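Local coordinates for protein putative N-acetylmuramoyl-L-alanine amidase,autolysin cwp6 (Peptoclostridium difficile, PDB 5J72) that probably cleaves the bond between N-acetylmuramoyl groups and L-alanine in peptidoglycan with a zinc-dependent amidase domain, held at the cell wall by CWB2 modules, at residues R346-T349 with N350-I354; S277-A280 with G281-Q284; L486-T489 with E490-S494; Y398-A401 with Y402-T405. All coordinates share one frame; numbering follows the deposited sequence.

Contact 1 (R346-T349 with N350-I354); sequences RHET and NANVI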
loop_
_atom_site.group_PDB
_atom_site.type_symbol
_atom_site.label_atom_id
_atom_site.label_comp_id
_atom_site.label_asym_id
_atom_site.label_seq_id
_atom_site.Cartn_x
_atom_site.Cartn_y
_atom_site.Cartn_z
ATOM N N ARG A 346 -2.945 -6.697 -7.805
ATOM C CA ARG A 346 -2.706 -5.332 -7.263
ATOM C C ARG A 346 -2.369 -5.379 -5.757
ATOM O O ARG A 346 -1.601 -4.527 -5.297
ATOM C CB ARG A 346 -3.946 -4.421 -7.547
ATOM C CG ARG A 346 -5.162 -4.839 -6.721
ATOM C CD ARG A 346 -6.400 -4.035 -7.112
ATOM N NE ARG A 346 -6.811 -4.375 -8.457
ATOM C CZ ARG A 346 -7.938 -3.963 -9.022
ATOM N NH1 ARG A 346 -8.783 -3.194 -8.348
ATOM N NH2 ARG A 346 -8.224 -4.307 -10.267
ATOM N N HIS A 347 -2.900 -6.390 -4.986
ATOM C CA HIS A 347 -2.642 -6.430 -3.555
ATOM C C HIS A 347 -1.320 -6.995 -3.268
ATOM O O HIS A 347 -0.611 -6.456 -2.420
ATOM C CB HIS A 347 -3.745 -7.202 -2.825
ATOM C CG HIS A 347 -5.100 -6.661 -3.132
ATOM N ND1 HIS A 347 -6.051 -7.407 -3.795
ATOM C CD2 HIS A 347 -5.671 -5.460 -2.858
ATOM C CE1 HIS A 347 -7.147 -6.670 -3.920
ATOM N NE2 HIS A 347 -6.946 -5.489 -3.365
ATOM N N GLU A 348 -0.926 -8.109 -3.976
ATOM C CA GLU A 348 0.433 -8.616 -3.763
ATOM C C GLU A 348 1.424 -7.610 -4.234
ATOM O O GLU A 348 2.478 -7.455 -3.598
ATOM C CB GLU A 348 0.714 -9.995 -4.492
ATOM C CG GLU A 348 2.016 -10.574 -3.883
ATOM C CD GLU A 348 2.313 -11.981 -4.409
ATOM O OE1 GLU A 348 1.816 -12.304 -5.478
ATOM O OE2 GLU A 348 3.045 -12.716 -3.734
ATOM N N THR A 349 1.137 -6.895 -5.324
ATOM C CA THR A 349 2.162 -5.913 -5.758
ATOM C C THR A 349 2.266 -4.731 -4.690
ATOM O O THR A 349 3.337 -4.274 -4.379
ATOM C CB THR A 349 1.732 -5.321 -7.093
ATOM O OG1 THR A 349 1.605 -6.413 -8.056
ATOM C CG2 THR A 349 2.753 -4.312 -7.585
ATOM N N ASN A 350 1.116 -4.326 -4.167
ATOM C CA ASN A 350 1.122 -3.287 -3.105
ATOM C C ASN A 350 1.976 -3.766 -1.926
ATOM O O ASN A 350 2.853 -3.038 -1.419
ATOM C CB ASN A 350 -0.305 -3.030 -2.692
ATOM C CG ASN A 350 -0.399 -1.898 -1.665
ATOM O OD1 ASN A 350 -0.728 -2.166 -0.499
ATOM N ND2 ASN A 350 -0.098 -0.612 -2.040
ATOM N N ALA A 351 1.783 -5.063 -1.492
ATOM C CA ALA A 351 2.571 -5.570 -0.344
ATOM C C ALA A 351 4.034 -5.668 -0.703
ATOM O O ALA A 351 4.890 -5.369 0.160
ATOM C CB ALA A 351 2.050 -6.971 0.106
ATOM N N ASN A 352 4.385 -6.050 -1.961
ATOM C CA ASN A 352 5.824 -6.163 -2.271
ATOM C C ASN A 352 6.476 -4.778 -2.374
ATOM O O ASN A 352 7.686 -4.629 -2.068
ATOM C CB ASN A 352 6.058 -6.942 -3.624
ATOM C CG ASN A 352 5.898 -8.453 -3.381
ATOM O OD1 ASN A 352 6.158 -8.943 -2.250
ATOM N ND2 ASN A 352 5.473 -9.230 -4.356
ATOM N N VAL A 353 5.717 -3.784 -2.851
ATOM C CA VAL A 353 6.311 -2.415 -2.885
ATOM C C VAL A 353 6.559 -1.950 -1.439
ATOM O O VAL A 353 7.582 -1.352 -1.147
ATOM C CB VAL A 353 5.326 -1.440 -3.580
ATOM C CG1 VAL A 353 5.642 0.027 -3.202
ATOM C CG2 VAL A 353 5.386 -1.658 -5.105
ATOM N N ILE A 354 5.554 -2.155 -0.556
ATOM C CA ILE A 354 5.759 -1.744 0.842
ATOM C C ILE A 354 6.952 -2.506 1.401
ATOM O O ILE A 354 7.833 -1.912 2.017
ATOM C CB ILE A 354 4.440 -1.992 1.621
ATOM C CG1 ILE A 354 3.474 -0.894 1.222
ATOM C CG2 ILE A 354 4.600 -1.895 3.180
ATOM C CD1 ILE A 354 1.975 -1.155 1.596
HETATM O O HOH W 1 5.705 -12.136 -4.550
#
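The carboxylate of Glu348 and the amide of Asn352, one turn apart on helix 346-357, are twisted by 32° against each other and meet obliquely. Their closest side-chain approach is nonpolar against polar: Glu348 CG lies 3.7 Å from Asn352 ND2. Another flat group, the His347 ring, carries Arg346 CG over the centre of one face, 3.8 Å above the plane, while NE2 at its edge is hydrogen-bonded to Ser371 OG. A single water closes the Glu348-Asn352 pair, donating to Glu348 OE2 at 2.8 Å and accepting from Asn352 ND2 at 2.9 Å. The torsions explain the bridge. Glu348 starts with CG opposite the backbone N (chi1 -165°) and then runs straight outward, whereas Asn352 has CG beside its own N (chi1 -78°) and bends back past the preceding turn, bringing ND2 to 3.6 Å from Glu348 O. That carbonyl is spoken for by Asn352 N, at 2.9 Å, one of four successive i-to-i+4 backbone bonds that carry the turn. On the buried side, Val353 CG2 rests 3.4 Å from Thr349 O, and both residues touch helix 270-283, so this helix of one CWB2 range packs against a helix of the preceding one. Outside the segments, Glu348 OE1 takes the amide N of Ala344, and Asn352 ND2 also binds Ser342 O. Together these bonds tie the acidic group and the amide to the chain just ahead of the helix; a carboxylate here would probably be favoured by the N-terminal end of the helix dipole and by the Ala344 N-H.

Contact 2 (S277-A280 with G281-Q284); sequences SSKA and GEDQ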
loop_
_atom_site.group_PDB
_atom_site.type_symbol
_atom_site.label_atom_id
_atom_site.label_comp_id
_atom_site.label_asym_id
_atom_site.label_seq_id
_atom_site.Cartn_x
_atom_site.Cartn_y
_atom_site.Cartn_z
ATOM N N SER A 277 3.393 5.068 -6.443
ATOM C CA SER A 277 3.146 6.523 -6.374
ATOM C C SER A 277 3.645 7.175 -5.081
ATOM O O SER A 277 4.288 8.244 -5.112
ATOM C CB SER A 277 1.614 6.769 -6.447
ATOM O OG SER A 277 1.329 6.968 -7.804
ATOM N N SER A 278 3.372 6.552 -3.927
ATOM C CA SER A 278 3.789 7.229 -2.705
ATOM C C SER A 278 5.286 7.232 -2.614
ATOM O O SER A 278 5.848 8.187 -2.071
ATOM C CB SER A 278 3.161 6.594 -1.437
ATOM O OG SER A 278 3.619 5.255 -1.243
ATOM N N LYS A 279 5.929 6.226 -3.156
ATOM C CA LYS A 279 7.372 6.163 -3.002
ATOM C C LYS A 279 8.047 7.140 -4.022
ATOM O O LYS A 279 8.972 7.897 -3.666
ATOM C CB LYS A 279 7.800 4.706 -3.255
ATOM C CG LYS A 279 9.331 4.571 -3.360
ATOM C CD LYS A 279 10.030 5.028 -2.042
ATOM C CE LYS A 279 11.524 4.691 -2.107
ATOM N NZ LYS A 279 12.340 5.555 -1.219
ATOM N N ALA A 280 7.584 7.096 -5.262
ATOM C CA ALA A 280 8.075 8.031 -6.287
ATOM C C ALA A 280 7.830 9.497 -5.744
ATOM O O ALA A 280 8.625 10.402 -5.965
ATOM C CB ALA A 280 7.252 7.829 -7.589
ATOM N N GLY A 281 6.663 9.702 -5.038
ATOM C CA GLY A 281 6.364 11.036 -4.497
ATOM C C GLY A 281 7.328 11.426 -3.399
ATOM O O GLY A 281 7.794 12.570 -3.359
ATOM N N GLU A 282 7.620 10.523 -2.495
ATOM C CA GLU A 282 8.564 10.837 -1.398
ATOM C C GLU A 282 9.961 11.151 -1.974
ATOM O O GLU A 282 10.618 12.064 -1.501
ATOM C CB GLU A 282 8.699 9.589 -0.452
ATOM C CG GLU A 282 9.739 9.801 0.606
ATOM C CD GLU A 282 9.932 8.550 1.496
ATOM O OE1 GLU A 282 8.952 7.827 1.726
ATOM O OE2 GLU A 282 11.071 8.340 1.982
ATOM N N ASP A 283 10.377 10.410 -3.007
ATOM C CA ASP A 283 11.684 10.645 -3.638
ATOM C C ASP A 283 11.642 11.844 -4.587
ATOM O O ASP A 283 12.682 12.333 -4.957
ATOM C CB ASP A 283 12.061 9.451 -4.513
ATOM C CG ASP A 283 12.435 8.184 -3.728
ATOM O OD1 ASP A 283 12.406 8.222 -2.467
ATOM O OD2 ASP A 283 12.768 7.163 -4.380
ATOM N N GLN A 284 10.416 12.296 -4.985
ATOM C CA GLN A 284 10.257 13.373 -5.997
ATOM C C GLN A 284 10.990 12.977 -7.252
ATOM O O GLN A 284 11.725 13.798 -7.846
ATOM C CB GLN A 284 10.781 14.746 -5.469
ATOM C CG GLN A 284 10.015 15.091 -4.199
ATOM C CD GLN A 284 10.394 16.462 -3.635
ATOM O OE1 GLN A 284 10.907 17.318 -4.333
ATOM N NE2 GLN A 284 10.106 16.680 -2.356
#
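Lys279 lays the end of its side chain across the carboxylate of Asp283, with CE 3.6 Å from Asp283 OD2. This is an i-to-i+4 salt bridge on the last turn of helix 270-283, the helix of a beta-alpha-beta unit between strands 260-265 and 287-290. The ammonium reaches Asp283 OD1 at 2.9 Å from NZ, on the syn side of the carboxylate and only 17° out of its plane, which is good geometry for a charged hydrogen bond. Two torsions bring the ends together: Lys279 leaves its backbone with CG opposite N but bends at chi2 (61°), turning the chain along the helix, while Asp283 keeps CG beside its own N and leans back until CG is 3.5 Å from Lys279 O. The other oxygen, Asp283 OD2, is held by Tyr262 OH and by a second lysine, Lys260, so the carboxylate has two lysine partners and would probably stay ionised. Glu282 is a more distant neighbour: its OE2 lies 4.4 Å from Lys279 NZ, too far for a salt bridge though still of favourable sign. On the inner side of the helix, Ala280 faces Tyr262 and Ile287 of the two flanking strands. Beneath the side chains, backbone bonds run regularly from Ser277 O, Ser278 O and Lys279 O to the amides four residues on. The helix then ends in a Schellman motif: Gln284 takes positive phi (55°), the amide of the residue after it turns back to Ala280 O, and Gln284 N makes a weak bond to Gly281 O at 3.1 Å.

Contact 3 (L486-T489 with E490-S494); sequences LATT and EYLRS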
loop_
_atom_site.group_PDB
_atom_site.type_symbol
_atom_site.label_atom_id
_atom_site.label_comp_id
_atom_site.label_asym_id
_atom_site.label_seq_id
_atom_site.Cartn_x
_atom_site.Cartn_y
_atom_site.Cartn_z
ATOM N N LEU A 486 -2.056 -18.415 -0.329
ATOM C CA LEU A 486 -2.422 -16.979 -0.181
ATOM C C LEU A 486 -3.607 -16.710 -1.149
ATOM O O LEU A 486 -4.529 -15.977 -0.794
ATOM C CB LEU A 486 -1.192 -16.066 -0.578
ATOM C CG LEU A 486 -0.135 -16.095 0.618
ATOM C CD1 LEU A 486 1.274 -15.598 0.090
ATOM C CD2 LEU A 486 -0.613 -15.208 1.820
ATOM N N ALA A 487 -3.527 -17.280 -2.338
ATOM C CA ALA A 487 -4.606 -17.036 -3.338
ATOM C C ALA A 487 -5.920 -17.689 -2.880
ATOM O O ALA A 487 -6.995 -17.126 -3.086
ATOM C CB ALA A 487 -4.158 -17.570 -4.680
ATOM N N THR A 488 -5.854 -18.897 -2.273
ATOM C CA THR A 488 -7.059 -19.512 -1.735
ATOM C C THR A 488 -7.657 -18.648 -0.642
ATOM O O THR A 488 -8.881 -18.461 -0.538
ATOM C CB THR A 488 -6.690 -20.897 -1.091
ATOM O OG1 THR A 488 -6.116 -21.698 -2.109
ATOM C CG2 THR A 488 -7.952 -21.592 -0.440
ATOM N N THR A 489 -6.778 -18.138 0.259
ATOM C CA THR A 489 -7.276 -17.304 1.344
ATOM C C THR A 489 -7.960 -16.045 0.777
ATOM O O THR A 489 -9.037 -15.633 1.242
ATOM C CB THR A 489 -6.050 -16.897 2.272
ATOM O OG1 THR A 489 -5.566 -18.116 2.843
ATOM C CG2 THR A 489 -6.464 -15.998 3.422
ATOM N N GLU A 490 -7.321 -15.457 -0.197
ATOM C CA GLU A 490 -7.829 -14.210 -0.791
ATOM C C GLU A 490 -9.269 -14.479 -1.394
ATOM O O GLU A 490 -10.176 -13.692 -1.197
ATOM C CB GLU A 490 -6.912 -13.802 -1.939
ATOM C CG GLU A 490 -7.237 -12.380 -2.338
ATOM C CD GLU A 490 -6.557 -11.379 -1.354
ATOM O OE1 GLU A 490 -6.285 -11.735 -0.189
ATOM O OE2 GLU A 490 -6.293 -10.257 -1.771
ATOM N N TYR A 491 -9.430 -15.619 -2.093
ATOM C CA TYR A 491 -10.761 -15.920 -2.665
ATOM C C TYR A 491 -11.754 -16.108 -1.571
ATOM O O TYR A 491 -12.842 -15.508 -1.607
ATOM C CB TYR A 491 -10.698 -17.163 -3.540
ATOM C CG TYR A 491 -12.098 -17.490 -4.043
ATOM C CD1 TYR A 491 -12.628 -16.835 -5.147
ATOM C CD2 TYR A 491 -12.915 -18.378 -3.350
ATOM C CE1 TYR A 491 -13.947 -17.043 -5.542
ATOM C CE2 TYR A 491 -14.237 -18.612 -3.745
ATOM C CZ TYR A 491 -14.746 -17.937 -4.838
ATOM O OH TYR A 491 -16.054 -18.160 -5.214
ATOM N N LEU A 492 -11.426 -16.905 -0.543
ATOM C CA LEU A 492 -12.407 -17.126 0.526
ATOM C C LEU A 492 -12.807 -15.839 1.233
ATOM O O LEU A 492 -13.991 -15.631 1.560
ATOM C CB LEU A 492 -11.823 -18.120 1.563
ATOM C CG LEU A 492 -11.693 -19.550 0.962
ATOM C CD1 LEU A 492 -10.906 -20.478 1.904
ATOM C CD2 LEU A 492 -13.144 -20.133 0.789
ATOM N N ARG A 493 -11.820 -14.970 1.508
ATOM C CA ARG A 493 -12.159 -13.733 2.205
ATOM C C ARG A 493 -13.037 -12.846 1.346
ATOM O O ARG A 493 -13.889 -12.154 1.903
ATOM C CB ARG A 493 -10.885 -12.939 2.575
ATOM C CG ARG A 493 -10.088 -13.671 3.605
ATOM C CD ARG A 493 -8.989 -12.774 4.204
ATOM N NE ARG A 493 -8.395 -13.493 5.335
ATOM C CZ ARG A 493 -7.191 -13.229 5.826
ATOM N NH1 ARG A 493 -6.444 -12.255 5.300
ATOM N NH2 ARG A 493 -6.723 -13.926 6.849
ATOM N N SER A 494 -12.808 -12.820 0.054
ATOM C CA SER A 494 -13.611 -11.982 -0.831
ATOM C C SER A 494 -15.090 -12.479 -0.870
ATOM O O SER A 494 -15.964 -11.726 -1.313
ATOM C CB SER A 494 -13.029 -11.997 -2.228
ATOM O OG SER A 494 -13.417 -13.182 -2.902
#
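Thr489 and Arg493 form the tight side of this contact, lying alongside one another and pointing the same way on helix 477-494 of the amidase domain, the helix whose first residue, Glu477, is a zinc ligand. The methyl CG2 of Thr489 sits over the centre of the guanidinium face, 3.6 Å above its plane, and Arg493 CG presses to 3.2 Å from Thr489 O. Both fits follow from first torsions: Thr489 turns CG2 opposite its backbone N, and Arg493 places CG beside its own (chi1 -67°) before running extended to NE. The rotation of the guanidinium is fixed from outside, NH1 on Val399 O of the cell wall-binding part and NH2 on Val499 O of strand 498-501. One step round the helix, Thr488 CG2 meets Leu492 CD1 at 3.9 Å in a second side-by-side pair; Leu492 packs on strand 453-458, while Thr488 also reaches helix 619-637 and bonds through OG1 to Gly626 O. The other flank is looser. Tyr491 and Ser494 are partly exposed, and the tyrosine side chain approaches the preceding turn no closer than its CB, 3.7 Å from Ala487 O; its ring leads away to Ile631 and Glu634, bonding the latter through OH. Within the segments this flank has no side-chain pair, but Tyr491 N bonds to Ala487 O at 3.0 Å, and Ser494 OG turns back to donate to Tyr491 O at 2.7 Å.

Contact 4 (Y398-A401 with Y402-T405); sequences YVSA and YHST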
loop_
_atom_site.group_PDB
_atom_site.type_symbol
_atom_site.label_atom_id
_atom_site.label_comp_id
_atom_site.label_asym_id
_atom_site.label_seq_id
_atom_site.Cartn_x
_atom_site.Cartn_y
_atom_site.Cartn_z
ATOM N N TYR A 398 -12.358 -6.788 3.209
ATOM C CA TYR A 398 -11.415 -7.654 3.897
ATOM C C TYR A 398 -9.986 -7.185 3.773
ATOM O O TYR A 398 -9.671 -6.428 2.849
ATOM C CB TYR A 398 -11.486 -9.136 3.353
ATOM C CG TYR A 398 -11.115 -9.290 1.886
ATOM C CD1 TYR A 398 -12.041 -9.028 0.884
ATOM C CD2 TYR A 398 -9.851 -9.738 1.508
ATOM C CE1 TYR A 398 -11.727 -9.205 -0.461
ATOM C CE2 TYR A 398 -9.528 -9.925 0.161
ATOM C CZ TYR A 398 -10.473 -9.653 -0.813
ATOM O OH TYR A 398 -10.178 -9.802 -2.139
ATOM N N VAL A 399 -9.140 -7.589 4.677
ATOM C CA VAL A 399 -7.738 -7.268 4.578
ATOM C C VAL A 399 -7.146 -8.318 3.644
ATOM O O VAL A 399 -7.245 -9.526 3.923
ATOM C CB VAL A 399 -7.036 -7.319 5.933
ATOM C CG1 VAL A 399 -5.511 -7.072 5.764
ATOM C CG2 VAL A 399 -7.655 -6.289 6.882
ATOM N N SER A 400 -6.562 -7.908 2.547
ATOM C CA SER A 400 -5.927 -8.884 1.693
ATOM C C SER A 400 -4.873 -9.741 2.416
ATOM O O SER A 400 -4.055 -9.294 3.229
ATOM C CB SER A 400 -5.269 -8.178 0.496
ATOM O OG SER A 400 -4.436 -9.089 -0.204
ATOM N N ALA A 401 -4.869 -11.066 2.100
ATOM C CA ALA A 401 -3.895 -11.978 2.714
ATOM C C ALA A 401 -2.470 -11.633 2.392
ATOM O O ALA A 401 -1.550 -11.928 3.147
ATOM C CB ALA A 401 -4.184 -13.435 2.214
ATOM N N TYR A 402 -2.245 -10.957 1.259
ATOM C CA TYR A 402 -0.846 -10.624 0.893
ATOM C C TYR A 402 -0.245 -9.569 1.869
ATOM O O TYR A 402 0.978 -9.443 1.929
ATOM C CB TYR A 402 -0.828 -10.056 -0.534
ATOM C CG TYR A 402 -1.197 -11.114 -1.555
ATOM C CD1 TYR A 402 -0.347 -12.182 -1.821
ATOM C CD2 TYR A 402 -2.393 -11.054 -2.235
ATOM C CE1 TYR A 402 -0.688 -13.170 -2.752
ATOM C CE2 TYR A 402 -2.760 -12.041 -3.153
ATOM C CZ TYR A 402 -1.904 -13.095 -3.401
ATOM O OH TYR A 402 -2.308 -14.078 -4.300
ATOM N N HIS A 403 -1.100 -8.854 2.607
ATOM C CA HIS A 403 -0.616 -7.851 3.594
ATOM C C HIS A 403 -0.268 -8.468 4.929
ATOM O O HIS A 403 0.325 -7.803 5.769
ATOM C CB HIS A 403 -1.713 -6.773 3.860
ATOM C CG HIS A 403 -2.002 -5.948 2.652
ATOM N ND1 HIS A 403 -0.983 -5.481 1.825
ATOM C CD2 HIS A 403 -3.167 -5.563 2.089
ATOM C CE1 HIS A 403 -1.548 -4.839 0.804
ATOM N NE2 HIS A 403 -2.863 -4.866 0.943
ATOM N N SER A 404 -0.571 -9.780 5.129
ATOM C CA SER A 404 -0.385 -10.333 6.473
ATOM C C SER A 404 0.946 -10.165 7.060
ATOM O O SER A 404 1.050 -9.772 8.223
ATOM C CB SER A 404 -0.699 -11.837 6.484
ATOM O OG SER A 404 -2.024 -12.011 6.053
ATOM N N THR A 405 1.983 -10.488 6.334
ATOM C CA THR A 405 3.328 -10.380 6.896
ATOM C C THR A 405 3.775 -8.944 7.240
ATOM O O THR A 405 4.323 -8.689 8.314
ATOM C CB THR A 405 4.331 -10.978 5.907
ATOM O OG1 THR A 405 3.812 -12.245 5.466
ATOM C CG2 THR A 405 5.681 -11.190 6.505
HETATM O O HOH W 2 -4.001 -10.177 5.915
HETATM O O HOH W 3 1.331 -12.316 3.851
#
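Ala401 O is the crowded polar atom here: Ser404 N donates to it at 3.1 Å, Ser404 OG lies 2.9 Å from it, and a water also approaches. The hydroxyl bond is not settled, since its proton has another acceptor within reach. Ser404 brings both groups to one oxygen because OG stands beside its own backbone N (chi1 -59°). An ST turn at Ser400 precedes helix 404-409 of the CWB2 range: Ser400 OG accepts from Tyr402 N at 3.2 Å, two residues on, and Ser400 O takes His403 N at 3.1 Å, well above the carbonyl plane. A second water donates to both Ser400 O and Ser404 OG, linking the turn to the start of the helix. Ser400 OG touches the edge of the Tyr402 ring near its plane and is bonded as well to Glu490 OE2, whose other oxygen takes Ala401 N; the amidase helix thus grips the turn at two points with one carboxylate. Tyr402 OH adds a bond to Lys623 of another amidase helix, 619-637. His403 NE2 is held by Ile393 O, and the same ring places CD2 3.7 Å from Ser400 CB.

Overall arrangement
From the N terminus the order is contact 2, contact 1, contact 4, contact 3. All four are in series: none nests in or crosses another, and each closes only a local turn, three of them within helices and 398-405 in the turn entering one. Contact 2 lies in one CWB2 range, contacts 1 and 4 in the next; contacts 1 and 2 do not touch, their nearest atoms being about 5 Å apart. Contact 1 packs on contact 4, where Glu348 CG is 3.5 Å from Tyr402 CD1. Contact 4 also meets contact 3, so 398-405 joins the cell wall-binding helix 346-357 to the amidase helix 477-494; contacts 1 and 3 also touch directly, His347 ND1 packing 3.5 Å from Glu490 OE2.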